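Multicopper oxidase (Uncultured bacterium, PDB 4E9X) probably oxidises its substrates with copper while reducing dioxygen to water, working as a trimer with copper sites within and between subunits. Local coordinates at residues I10-I15 against D153-G158; I15-G20 against S145-A150; N29-G34 against F295-S300; L55-H60 against N110-V115; S169-S174 against D311-E316. All blocks are in the same frame, centred on the assembly; numbering follows the deposited sequence. Where two conformers were deposited one is given.

Contact 1: residues I10-I15 against D153-G158; sequences IEEVTI and DKYGEG
The phenol oxygen of Tyr-155 lies against strand residue Glu-12, its OH 3.4 Å from Glu-12 CB, and is hydrogen-bonded to the carbonyl oxygen of Val-25 on the neighbouring strand 21-28. Val-13 O is also near, 3.6 Å from Tyr-155 OH, but no hydrogen bond joins that pair. The hydroxyl therefore sits close over the backbone of two adjacent strands while its proton-donating role goes to one of them. Along the rest of the ring the glutamate runs past as an extended aliphatic arm. Glu-12 CG is 3.9 Å from Tyr-155 CE2 and Glu-12 CD 3.8 Å from the same carbon, with the carboxylate plane turned 46° from the ring, so the two flat groups meet at a slant rather than stacked. One carboxylate oxygen, OE1, stays by the ring, while OE2 is hydrogen-bonded to Ser-54 OG. Tyr-155 can reach this far because its CG is anti to the carbonyl carbon (chi1 -69°), sending the ring from the loop onto the strand, where it also stacks with Phe-26. A leucine in place of Tyr-155 would probably leave Val-25 O without its hydroxyl partner and open a gap beside the Glu-12 arm. Tyr-155 itself occupies the second position of a type II beta turn from Lys-154 to Glu-157, followed by Gly-156 at positive phi. This is a turn in the loop after strand 138-147, belonging to the second cupredoxin-like domain, whose tyrosine is laid on a sheet of the first.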
# COMPACT_ATOMS: atom_id res chain seq x y z
N ILE A 10 -19.59 25.25 -7.16
CA ILE A 10 -18.23 25.14 -6.70
C ILE A 10 -17.91 26.46 -6.01
O ILE A 10 -18.10 27.49 -6.69
CB ILE A 10 -17.19 24.81 -7.77
CG1 ILE A 10 -17.64 23.71 -8.73
CG2 ILE A 10 -15.87 24.38 -7.12
CD1 ILE A 10 -16.66 23.45 -9.86
N GLU A 11 -17.49 26.47 -4.76
CA GLU A 11 -17.39 27.68 -3.95
C GLU A 11 -16.03 27.81 -3.30
O GLU A 11 -15.43 26.78 -2.93
CB GLU A 11 -18.45 27.66 -2.81
CG GLU A 11 -19.87 27.48 -3.35
CD GLU A 11 -20.46 28.65 -4.10
OE1 GLU A 11 -19.93 29.78 -4.06
OE2 GLU A 11 -21.52 28.44 -4.80
N GLU A 12 -15.55 29.04 -3.11
CA GLU A 12 -14.36 29.28 -2.31
C GLU A 12 -14.82 29.49 -0.87
O GLU A 12 -15.50 30.46 -0.56
CB GLU A 12 -13.61 30.53 -2.81
CG GLU A 12 -13.04 30.28 -4.19
CD GLU A 12 -12.24 31.40 -4.79
OE1 GLU A 12 -12.06 32.47 -4.15
OE2 GLU A 12 -11.74 31.20 -5.92
N VAL A 13 -14.44 28.54 -0.02
CA VAL A 13 -14.76 28.62 1.40
C VAL A 13 -13.54 28.19 2.19
O VAL A 13 -12.57 27.61 1.64
CB VAL A 13 -15.99 27.76 1.79
CG1 VAL A 13 -17.24 28.24 1.08
CG2 VAL A 13 -15.76 26.27 1.50
N THR A 14 -13.57 28.50 3.49
CA THR A 14 -12.55 28.05 4.44
C THR A 14 -13.20 27.08 5.47
O THR A 14 -14.24 27.38 6.04
CB THR A 14 -11.96 29.28 5.17
OG1 THR A 14 -11.33 30.14 4.20
CG2 THR A 14 -10.92 28.90 6.21
N ILE A 15 -12.51 25.96 5.67
CA ILE A 15 -13.00 24.97 6.60
C ILE A 15 -12.05 24.84 7.75
O ILE A 15 -10.88 25.12 7.61
CB ILE A 15 -13.23 23.57 5.91
CG1 ILE A 15 -11.97 23.08 5.23
CG2 ILE A 15 -14.41 23.67 4.96
CD1 ILE A 15 -12.07 21.61 4.79
N ASP A 153 -3.52 28.72 3.17
CA ASP A 153 -4.17 30.03 2.95
C ASP A 153 -3.97 30.52 1.52
O ASP A 153 -4.18 31.73 1.27
CB ASP A 153 -3.64 31.15 3.86
CG ASP A 153 -4.52 32.39 3.98
OD1 ASP A 153 -5.72 32.40 3.61
OD2 ASP A 153 -4.00 33.45 4.47
N LYS A 154 -3.52 29.66 0.59
CA LYS A 154 -3.17 30.19 -0.74
C LYS A 154 -3.41 29.16 -1.82
O LYS A 154 -2.69 28.21 -2.09
CB LYS A 154 -1.71 30.66 -0.72
CG LYS A 154 -0.76 29.49 -0.42
CD LYS A 154 0.15 29.78 0.76
CE LYS A 154 1.58 29.99 0.24
NZ LYS A 154 2.30 31.11 0.92
N TYR A 155 -4.53 29.39 -2.47
CA TYR A 155 -4.84 28.63 -3.65
C TYR A 155 -3.73 28.75 -4.69
O TYR A 155 -3.03 29.79 -4.81
CB TYR A 155 -6.14 29.22 -4.21
CG TYR A 155 -7.43 29.03 -3.45
CD1 TYR A 155 -7.86 27.81 -2.97
CD2 TYR A 155 -8.28 30.12 -3.20
CE1 TYR A 155 -9.05 27.75 -2.30
CE2 TYR A 155 -9.47 30.08 -2.53
CZ TYR A 155 -9.87 28.85 -2.07
OH TYR A 155 -11.06 28.73 -1.38
N GLY A 156 -3.56 27.69 -5.50
CA GLY A 156 -2.55 27.69 -6.52
C GLY A 156 -1.26 27.00 -6.21
O GLY A 156 -0.41 26.87 -7.11
N GLU A 157 -1.10 26.53 -4.97
CA GLU A 157 0.11 25.86 -4.50
C GLU A 157 -0.29 24.58 -3.78
O GLU A 157 -1.42 24.48 -3.32
CB GLU A 157 0.87 26.73 -3.52
CG GLU A 157 1.34 28.09 -4.00
CD GLU A 157 2.37 28.71 -3.05
OE1 GLU A 157 2.77 28.10 -2.03
OE2 GLU A 157 2.83 29.83 -3.32
N GLY A 158 0.64 23.61 -3.69
CA GLY A 158 0.42 22.41 -2.91
C GLY A 158 0.29 21.15 -3.73
O GLY A 158 0.21 21.12 -4.93

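Contact 2: residues I15-G20 against S145-A150; sequences IKVAPG and STWESA
Ile-15 and Val-17 of the first cupredoxin-like domain press on Trp-147 of the second, a buried meeting of two beta sandwiches at the junction between domains. Strand 3-18 supplies the two aliphatic residues and strand 138-147 the indole. Val-17 spans the ring with both its methyls. CG1, anti to the backbone N (chi1 172°), hangs over the pyrrole part, 3.7 Å from the centroid of the five-membered ring and only 15° off its normal, a clear CH-pi contact. CG2 sits 3.8 Å above the plane over the middle of the indole, so the whole isopropyl group is spread flat on one face. Ile-15 comes from another direction, crossing the indole at about a right angle. Polar needs are met at the rim: Trp-147 NE1 is hydrogen-bonded to Ser-169 OG on the adjacent strand 167-170, which fixes the rotation of the indole, and Tyr-23 meets the ring edge to face. An alanine in place of Trp-147 would probably open a large gap under Val-17 and leave Ser-169 OG without its indole donor. Val-17 also takes part in a classic beta bulge, where it and Ala-18 both face Leu-21. The same residue is backbone-bonded to Ser-174, a further tie to the second domain. On the six-membered ring, Ile-15 CD1 comes to 3.8 Å from Trp-147 CH2.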
# COMPACT_ATOMS: atom_id res chain seq x y z
N ILE A 15 -12.51 25.96 5.67
CA ILE A 15 -13.00 24.97 6.60
C ILE A 15 -12.05 24.84 7.75
O ILE A 15 -10.88 25.12 7.61
CB ILE A 15 -13.23 23.57 5.91
CG1 ILE A 15 -11.97 23.08 5.23
CG2 ILE A 15 -14.41 23.67 4.96
CD1 ILE A 15 -12.07 21.61 4.79
N LYS A 16 -12.53 24.41 8.88
CA LYS A 16 -11.64 24.12 10.00
C LYS A 16 -11.33 22.64 9.97
O LYS A 16 -12.22 21.84 10.18
CB LYS A 16 -12.32 24.49 11.33
CG LYS A 16 -11.32 24.30 12.49
CD LYS A 16 -11.89 24.81 13.77
CE LYS A 16 -11.47 26.17 14.27
NZ LYS A 16 -10.93 27.15 13.32
N VAL A 17 -10.09 22.28 9.67
CA VAL A 17 -9.71 20.87 9.59
C VAL A 17 -9.29 20.34 10.96
O VAL A 17 -9.61 19.21 11.32
CB VAL A 17 -8.57 20.72 8.56
CG1 VAL A 17 -7.95 19.30 8.52
CG2 VAL A 17 -9.04 21.03 7.17
N ALA A 18 -8.55 21.18 11.72
CA ALA A 18 -8.01 20.76 13.01
C ALA A 18 -8.03 22.01 13.92
O ALA A 18 -8.11 23.12 13.36
CB ALA A 18 -6.57 20.29 12.79
N PRO A 19 -7.88 21.88 15.22
CA PRO A 19 -7.72 23.05 16.10
C PRO A 19 -6.55 23.85 15.53
O PRO A 19 -5.42 23.34 15.27
CB PRO A 19 -7.41 22.39 17.42
CG PRO A 19 -8.19 21.10 17.37
CD PRO A 19 -7.81 20.61 15.99
N GLY A 20 -6.84 25.14 15.22
CA GLY A 20 -5.83 25.98 14.65
C GLY A 20 -5.38 25.79 13.23
O GLY A 20 -4.45 26.49 12.78
N SER A 145 -8.22 11.86 3.73
CA SER A 145 -7.36 12.74 2.96
C SER A 145 -6.31 13.32 3.91
O SER A 145 -6.28 13.08 5.12
CB SER A 145 -8.13 13.81 2.22
OG SER A 145 -8.71 14.74 3.11
N THR A 146 -5.43 14.07 3.25
CA THR A 146 -4.31 14.69 3.95
C THR A 146 -4.22 16.18 3.60
O THR A 146 -4.79 16.63 2.61
CB THR A 146 -2.94 14.01 3.66
OG1 THR A 146 -2.51 14.39 2.35
CG2 THR A 146 -3.08 12.50 3.75
N TRP A 147 -3.48 16.93 4.40
CA TRP A 147 -3.46 18.39 4.28
C TRP A 147 -2.03 18.87 4.49
O TRP A 147 -1.31 18.33 5.30
CB TRP A 147 -4.34 19.08 5.31
CG TRP A 147 -5.75 18.52 5.29
CD1 TRP A 147 -6.17 17.40 5.98
CD2 TRP A 147 -6.87 18.98 4.55
NE1 TRP A 147 -7.52 17.15 5.70
CE2 TRP A 147 -7.96 18.11 4.83
CE3 TRP A 147 -7.04 20.06 3.65
CZ2 TRP A 147 -9.23 18.29 4.26
CZ3 TRP A 147 -8.32 20.20 3.11
CH2 TRP A 147 -9.40 19.34 3.39
N GLU A 148 -1.67 19.94 3.76
CA GLU A 148 -0.33 20.53 3.86
C GLU A 148 -0.46 21.92 4.46
O GLU A 148 -0.91 22.84 3.77
CB GLU A 148 0.28 20.65 2.46
CG GLU A 148 0.43 19.26 1.84
CD GLU A 148 0.60 19.25 0.35
OE1 GLU A 148 0.71 20.38 -0.19
OE2 GLU A 148 0.64 18.22 -0.33
N SER A 149 -0.14 22.11 5.73
CA SER A 149 -0.45 23.39 6.37
C SER A 149 0.24 24.57 5.71
O SER A 149 -0.32 25.69 5.79
CB SER A 149 -0.09 23.34 7.87
OG SER A 149 1.30 23.26 8.08
N ALA A 150 1.39 24.36 5.06
CA ALA A 150 2.06 25.54 4.48
C ALA A 150 1.25 26.22 3.40
O ALA A 150 1.49 27.39 3.08
CB ALA A 150 3.40 25.12 3.89

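Contact 3: residues N29-G34 against F295-S300; sequences NGQVPG and FFYSES
A cis-proline loop of the first cupredoxin-like domain, between strands 21-28 and 36-40, receives the phenol of Tyr-297, which is carried by the long loop between strands 270-275 and 306-308. The peptide bond before Pro-33 is cis, and the two carbonyls that follow it have different partners: Pro-33 O accepts from Gln-31 NE2, Gly-34 O from the tyrosine. Tyr-297 OH donates a short hydrogen bond of 2.6 Å to Gly-34 O. The carbonyl lies at the ring's edge, in its plane, but the hydroxyl approaches from above the carbonyl plane, 38° out of it, rather than on a lone pair. Gln-31 comes from the opposite direction, its NE2 near the ring plane at the edge, 2.9 Å from Tyr-297 OH, and its amide plane only 15° from the ring plane. That NE2 is itself anchored: it donates to Pro-33 O at 2.9 Å with a fairly straight bond (157° at the hydrogen), so the glutamine braces the loop from within. Its OE1 accepts from His-310 N, holding the amide from both ends. With CG wedged between the backbone N and carbonyl carbon, the Gln-31 chain then runs out extended toward the tyrosine. Apolar contact adds little here, Pro-33 CB being 4.5 Å from Tyr-297 CE2. Phe-313 packs edge to face with the tyrosine ring, tying in the C-terminal segment. The sequence Asn-Gly-Gln-Val-Pro-Gly-Pro is the kind of NG-x-x-PGP loop found in many multicopper oxidases near the start of the first cupredoxin domain.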
# COMPACT_ATOMS: atom_id res chain seq x y z
N ASN A 29 -20.78 22.78 -3.43
CA ASN A 29 -21.85 23.38 -2.63
C ASN A 29 -21.25 23.95 -1.35
O ASN A 29 -21.94 24.00 -0.31
CB ASN A 29 -22.96 22.38 -2.34
CG ASN A 29 -23.82 22.09 -3.55
OD1 ASN A 29 -23.54 22.56 -4.66
ND2 ASN A 29 -24.88 21.31 -3.36
N GLY A 30 -20.02 24.43 -1.37
CA GLY A 30 -19.46 25.09 -0.22
C GLY A 30 -19.19 24.17 0.96
O GLY A 30 -19.12 24.62 2.09
N GLN A 31 -18.97 22.86 0.70
CA GLN A 31 -18.72 21.96 1.83
C GLN A 31 -17.65 20.93 1.41
O GLN A 31 -17.50 20.65 0.20
CB GLN A 31 -19.99 21.24 2.26
CG GLN A 31 -20.74 20.50 1.12
CD GLN A 31 -21.87 19.66 1.71
OE1 GLN A 31 -22.94 20.20 2.01
NE2 GLN A 31 -21.63 18.37 1.86
N VAL A 32 -16.98 20.35 2.41
CA VAL A 32 -16.02 19.27 2.21
C VAL A 32 -16.29 18.23 3.31
O VAL A 32 -16.24 18.66 4.48
CB VAL A 32 -14.57 19.67 2.27
CG1 VAL A 32 -13.70 18.45 1.96
CG2 VAL A 32 -14.29 20.81 1.24
N PRO A 33 -16.59 16.96 3.06
CA PRO A 33 -16.85 16.36 1.75
C PRO A 33 -18.00 17.07 1.00
O PRO A 33 -18.84 17.77 1.61
CB PRO A 33 -17.37 14.98 2.14
CG PRO A 33 -16.80 14.67 3.50
CD PRO A 33 -16.73 16.01 4.19
N GLY A 34 -17.96 16.96 -0.31
CA GLY A 34 -19.04 17.47 -1.14
C GLY A 34 -20.34 16.74 -0.80
O GLY A 34 -20.39 15.74 -0.06
N PHE A 295 -22.15 12.98 10.62
CA PHE A 295 -20.74 13.18 10.29
C PHE A 295 -20.25 12.15 9.28
O PHE A 295 -19.30 12.42 8.57
CB PHE A 295 -19.92 13.12 11.58
CG PHE A 295 -18.41 13.32 11.30
CD1 PHE A 295 -17.89 14.57 11.03
CD2 PHE A 295 -17.57 12.22 11.28
CE1 PHE A 295 -16.52 14.72 10.74
CE2 PHE A 295 -16.23 12.34 11.00
CZ PHE A 295 -15.71 13.60 10.73
N PHE A 296 -20.87 10.97 9.25
CA PHE A 296 -20.52 9.94 8.26
C PHE A 296 -21.63 9.74 7.25
O PHE A 296 -21.70 8.70 6.59
CB PHE A 296 -20.21 8.59 8.97
CG PHE A 296 -19.14 8.67 10.03
CD1 PHE A 296 -17.79 8.72 9.65
CD2 PHE A 296 -19.45 8.71 11.39
CE1 PHE A 296 -16.78 8.76 10.60
CE2 PHE A 296 -18.42 8.74 12.35
CZ PHE A 296 -17.09 8.79 11.96
N TYR A 297 -22.49 10.78 7.09
CA TYR A 297 -23.60 10.75 6.13
C TYR A 297 -24.63 9.69 6.47
O TYR A 297 -25.51 9.36 5.67
CB TYR A 297 -23.13 10.64 4.67
CG TYR A 297 -22.88 11.94 3.96
CD1 TYR A 297 -23.78 12.99 3.99
CD2 TYR A 297 -21.73 12.08 3.18
CE1 TYR A 297 -23.54 14.20 3.30
CE2 TYR A 297 -21.47 13.26 2.49
CZ TYR A 297 -22.38 14.31 2.55
OH TYR A 297 -22.16 15.50 1.89
N SER A 298 -24.63 9.13 7.71
CA SER A 298 -25.54 7.99 7.96
C SER A 298 -26.99 8.38 8.00
O SER A 298 -27.82 7.58 7.69
CB SER A 298 -25.18 7.36 9.32
OG SER A 298 -23.86 6.84 9.31
N GLU A 299 -27.27 9.64 8.38
CA GLU A 299 -28.70 10.05 8.34
C GLU A 299 -29.10 10.35 6.90
O GLU A 299 -30.14 9.88 6.42
CB GLU A 299 -28.94 11.25 9.26
CG GLU A 299 -28.70 10.86 10.73
CD GLU A 299 -29.56 9.67 11.18
OE1 GLU A 299 -30.76 9.46 10.84
OE2 GLU A 299 -29.04 8.82 11.91
N SER A 300 -28.27 11.08 6.16
CA SER A 300 -28.61 11.35 4.75
C SER A 300 -28.80 10.06 3.96
O SER A 300 -29.67 10.07 3.07
CB SER A 300 -27.49 12.14 4.06
OG SER A 300 -27.27 13.38 4.71

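Contact 4: residues L55-H60 against N110-V115; sequences LPHTIH and NEHVGV. With CU (copper (II) ion), chain D; CU (copper (II) ion), chain K.
His-57 and His-112 both carry CG anti to the carbonyl carbon (chi1 -59° and -73°), and from loop and helix their rings swing toward one point, where a copper ion binds. His-57 ND1 and His-112 ND1 are each 2.0 Å from the metal. The two nitrogens are 3.1 Å apart because they share it; there is no hydrogen bond between them. The rings meet obliquely, centroids 4.8 Å apart and planes at 48°. Around His-112, Pro-56 O lies at the edge, in the ring plane, 3.6 Å from CE1, while Leu-55 CD1 comes within 4.2 Å of NE2. His-57 NE2 is hydrogen-bonded to Thr-53 OG1, which holds the ring's rotation while ND1 binds copper. Cys-105 completes the close ligands, and Met-118 belongs to the site too. Three residues on from His-57, His-60 NE2 binds a second copper at 1.9 Å, which His-204 of a neighbouring subunit also binds. Two histidines and a cysteine, with a methionine at hand, make a type 1 copper site, consistent with electrons passing, as in other multicopper oxidases, through Cys-105 and its flanking histidines His-104 and His-106 to the copper cluster shared between subunits.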
# COMPACT_ATOMS: atom_id res chain seq x y z
N LEU A 55 -11.00 29.88 -10.40
CA LEU A 55 -10.10 28.99 -11.15
C LEU A 55 -10.94 27.98 -11.90
O LEU A 55 -12.08 27.70 -11.51
CB LEU A 55 -9.17 28.25 -10.20
CG LEU A 55 -8.06 29.01 -9.47
CD1 LEU A 55 -7.18 28.14 -8.63
CD2 LEU A 55 -7.20 29.74 -10.52
N PRO A 56 -10.42 27.39 -12.98
CA PRO A 56 -11.13 26.37 -13.70
C PRO A 56 -11.16 25.02 -12.94
O PRO A 56 -10.24 24.67 -12.18
CB PRO A 56 -10.33 26.22 -14.99
CG PRO A 56 -9.02 26.85 -14.73
CD PRO A 56 -9.13 27.78 -13.58
N HIS A 57 -12.27 24.30 -13.21
CA HIS A 57 -12.47 22.97 -12.62
C HIS A 57 -13.19 22.07 -13.62
O HIS A 57 -13.70 22.56 -14.63
CB HIS A 57 -13.35 23.07 -11.35
CG HIS A 57 -12.77 23.97 -10.30
ND1 HIS A 57 -11.66 23.66 -9.55
CD2 HIS A 57 -13.16 25.23 -9.93
CE1 HIS A 57 -11.42 24.71 -8.74
NE2 HIS A 57 -12.33 25.68 -8.97
N THR A 58 -13.31 20.79 -13.26
CA THR A 58 -14.26 19.87 -13.90
C THR A 58 -14.86 18.96 -12.81
O THR A 58 -14.43 19.10 -11.67
CB THR A 58 -13.63 18.95 -14.95
OG1 THR A 58 -12.60 18.17 -14.30
CG2 THR A 58 -13.00 19.73 -16.12
N ILE A 59 -15.77 18.09 -13.18
CA ILE A 59 -16.08 16.98 -12.27
C ILE A 59 -15.93 15.69 -13.06
O ILE A 59 -16.60 15.51 -14.07
CB ILE A 59 -17.47 17.06 -11.66
CG1 ILE A 59 -17.76 18.41 -10.98
CG2 ILE A 59 -17.64 15.91 -10.64
CD1 ILE A 59 -19.13 18.40 -10.25
N HIS A 60 -15.06 14.81 -12.56
CA HIS A 60 -14.97 13.43 -12.99
C HIS A 60 -15.74 12.52 -12.03
O HIS A 60 -15.72 12.66 -10.80
CB HIS A 60 -13.50 13.00 -13.05
CG HIS A 60 -13.34 11.51 -13.19
ND1 HIS A 60 -13.81 10.79 -14.26
CD2 HIS A 60 -12.73 10.62 -12.36
CE1 HIS A 60 -13.55 9.50 -14.06
NE2 HIS A 60 -12.86 9.38 -12.92
N ASN A 110 -3.40 17.22 -8.29
CA ASN A 110 -2.49 17.13 -7.14
C ASN A 110 -2.85 18.15 -6.09
O ASN A 110 -2.78 17.86 -4.90
CB ASN A 110 -1.03 17.28 -7.60
CG ASN A 110 -0.72 18.58 -8.30
OD1 ASN A 110 -1.28 18.83 -9.38
ND2 ASN A 110 0.10 19.41 -7.70
N GLU A 111 -3.27 19.35 -6.50
CA GLU A 111 -3.67 20.36 -5.54
C GLU A 111 -5.15 20.28 -5.25
O GLU A 111 -5.58 20.27 -4.07
CB GLU A 111 -3.31 21.77 -6.05
CG GLU A 111 -3.74 22.84 -5.05
CD GLU A 111 -3.79 24.27 -5.52
OE1 GLU A 111 -3.33 24.56 -6.64
OE2 GLU A 111 -4.34 25.09 -4.72
N HIS A 112 -6.02 20.27 -6.29
CA HIS A 112 -7.44 20.42 -6.06
C HIS A 112 -8.02 19.23 -5.29
O HIS A 112 -8.86 19.43 -4.41
CB HIS A 112 -8.17 20.66 -7.41
CG HIS A 112 -7.92 22.04 -7.97
ND1 HIS A 112 -8.78 22.57 -8.94
CD2 HIS A 112 -6.91 22.92 -7.75
CE1 HIS A 112 -8.31 23.77 -9.27
NE2 HIS A 112 -7.20 23.99 -8.57
N VAL A 113 -7.61 18.01 -5.68
CA VAL A 113 -8.07 16.81 -4.99
C VAL A 113 -7.19 16.57 -3.79
O VAL A 113 -7.68 16.20 -2.72
CB VAL A 113 -8.13 15.58 -5.92
CG1 VAL A 113 -8.59 14.35 -5.16
CG2 VAL A 113 -9.06 15.89 -7.10
N GLY A 114 -5.89 16.83 -3.90
CA GLY A 114 -4.98 16.51 -2.77
C GLY A 114 -5.22 17.40 -1.55
O GLY A 114 -5.18 16.88 -0.41
N VAL A 115 -5.44 18.72 -1.75
CA VAL A 115 -5.60 19.62 -0.56
C VAL A 115 -6.76 20.57 -0.67
O VAL A 115 -6.91 21.30 0.32
CB VAL A 115 -4.31 20.40 -0.23
CG1 VAL A 115 -3.15 19.41 0.06
CG2 VAL A 115 -3.84 21.38 -1.32
CU CU D . -10.60 21.93 -9.47
CU CU K . -11.83 7.86 -12.63

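Contact 5: residues S169-S174 against D311-E316; sequences SVNAKS and DGFKGE
The chain at Val-170 to Lys-173 makes a type I' beta turn, with Asn-171 and Ala-172 both at positive phi, and it faces a short 3-10 segment, 311-313, through Asn-171 and Lys-173. The hairpin-like turn is closed by paired backbone bonds between Val-170 and Lys-173, each 3.1 Å long from N to O. Lys-173 stretches nearly straight from the turn and bends only at its end (chi4 -77°), which brings NZ to 3.0 Å from Gly-312 O. The ammonium meets that carbonyl almost head-on, with a C=O...NZ angle of 163°. The bond is described for one of two deposited conformers of the lysine. Asn-171 gives a lighter touch: its CB rests 4.2 Å from Phe-313 CE1, at an oblique angle to the ring. The amide of Asn-171 serves the backbone elsewhere, OD1 accepting from Met-143 N and ND2 donating to Phe-295 O and Ile-141 O. His-310 meets the Phe-313 ring edge to face. The contact thus pairs a firmly bonded asparagine on an apolar ring with a lysine-to-carbonyl bond near the surface.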
# COMPACT_ATOMS: atom_id res chain seq x y z
N SER A 169 -7.12 13.42 7.97
CA SER A 169 -8.51 13.52 8.38
C SER A 169 -9.35 12.37 7.85
O SER A 169 -9.01 11.67 6.89
CB SER A 169 -9.12 14.85 7.88
OG SER A 169 -8.97 14.93 6.43
N VAL A 170 -10.51 12.23 8.49
CA VAL A 170 -11.65 11.54 7.90
C VAL A 170 -12.75 12.58 7.74
O VAL A 170 -13.03 13.35 8.68
CB VAL A 170 -12.09 10.32 8.75
CG1 VAL A 170 -12.35 10.66 10.21
CG2 VAL A 170 -13.36 9.67 8.12
N ASN A 171 -13.36 12.64 6.58
CA ASN A 171 -14.43 13.61 6.25
C ASN A 171 -14.00 15.01 6.62
O ASN A 171 -14.79 15.79 7.18
CB ASN A 171 -15.75 13.21 6.89
CG ASN A 171 -16.23 11.89 6.30
OD1 ASN A 171 -15.67 11.42 5.33
ND2 ASN A 171 -17.24 11.25 6.92
N ALA A 172 -12.74 15.33 6.29
CA ALA A 172 -12.15 16.68 6.43
C ALA A 172 -12.04 17.18 7.86
O ALA A 172 -11.83 18.38 8.05
CB ALA A 172 -12.87 17.70 5.54
N LYS A 173 -12.06 16.30 8.87
CA LYS A 173 -11.71 16.73 10.23
C LYS A 173 -10.66 15.79 10.79
O LYS A 173 -10.60 14.59 10.52
CB LYS A 173 -12.97 16.81 11.12
CG LYS A 173 -14.14 17.53 10.42
CD LYS A 173 -15.18 18.19 11.30
CE LYS A 173 -16.44 18.54 10.51
NZ LYS A 173 -16.22 19.78 9.70
N SER A 174 -9.82 16.40 11.62
CA SER A 174 -8.77 15.74 12.39
C SER A 174 -9.19 15.64 13.86
O SER A 174 -9.65 16.64 14.43
CB SER A 174 -7.50 16.58 12.22
OG SER A 174 -6.42 16.15 13.07
N ASP A 311 -24.66 20.53 6.78
CA ASP A 311 -24.05 21.74 7.30
C ASP A 311 -22.86 21.46 8.19
O ASP A 311 -22.03 22.35 8.36
CB ASP A 311 -25.09 22.61 8.05
CG ASP A 311 -25.88 21.90 9.12
OD1 ASP A 311 -25.41 20.85 9.62
OD2 ASP A 311 -27.01 22.36 9.42
N GLY A 312 -22.67 20.25 8.73
CA GLY A 312 -21.45 19.98 9.52
C GLY A 312 -20.22 20.00 8.64
O GLY A 312 -19.11 20.05 9.17
N PHE A 313 -20.40 19.94 7.32
CA PHE A 313 -19.25 19.95 6.39
C PHE A 313 -19.08 21.30 5.72
O PHE A 313 -18.14 21.46 4.92
CB PHE A 313 -19.50 18.91 5.29
CG PHE A 313 -19.60 17.47 5.79
CD1 PHE A 313 -18.98 17.06 6.95
CD2 PHE A 313 -20.30 16.56 5.03
CE1 PHE A 313 -19.07 15.72 7.30
CE2 PHE A 313 -20.40 15.21 5.39
CZ PHE A 313 -19.75 14.78 6.55
N LYS A 314 -19.94 22.27 5.98
CA LYS A 314 -19.86 23.56 5.30
C LYS A 314 -18.73 24.47 5.79
O LYS A 314 -18.44 24.50 6.99
CB LYS A 314 -21.17 24.34 5.49
CG LYS A 314 -22.28 23.74 4.60
CD LYS A 314 -23.56 24.46 5.04
CE LYS A 314 -24.80 24.03 4.35
NZ LYS A 314 -24.75 24.65 3.01
N GLY A 315 -18.09 25.18 4.83
CA GLY A 315 -17.06 26.15 5.23
C GLY A 315 -17.66 27.55 5.20
O GLY A 315 -18.84 27.80 4.91
N GLU A 316 -16.77 28.50 5.52
CA GLU A 316 -17.12 29.90 5.64
C GLU A 316 -16.70 30.65 4.37
O GLU A 316 -15.55 30.53 3.89
CB GLU A 316 -16.40 30.50 6.87
CG GLU A 316 -16.85 29.89 8.19
CD GLU A 316 -16.15 30.51 9.41
OE1 GLU A 316 -15.26 31.39 9.24
OE2 GLU A 316 -16.52 30.09 10.53

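Overall arrangement
Contacts 2 and 3 are buried; contacts 1, 4 and 5 are only partly so. Contacts 1 and 2 both draw on strand 3-18 and share Ile-15, joining that strand to the second domain through a loop tyrosine in one and a tryptophan face in the other. Contact 5 uses the strand next to that tryptophan's and, through Phe-313 and Asn-171, meets contact 3, about 8 Å away between centres. Contact 4 stands apart as the metal site, yet Glu-111 of its helix reaches Gly-156 of contact 1. Chemistry follows place: a tyrosine ring along a glutamate arm in contact 1, apolar faces in contact 2, hydroxyl-to-carbonyl bonding in contact 3, a lysine bond in contact 5, copper in contact 4.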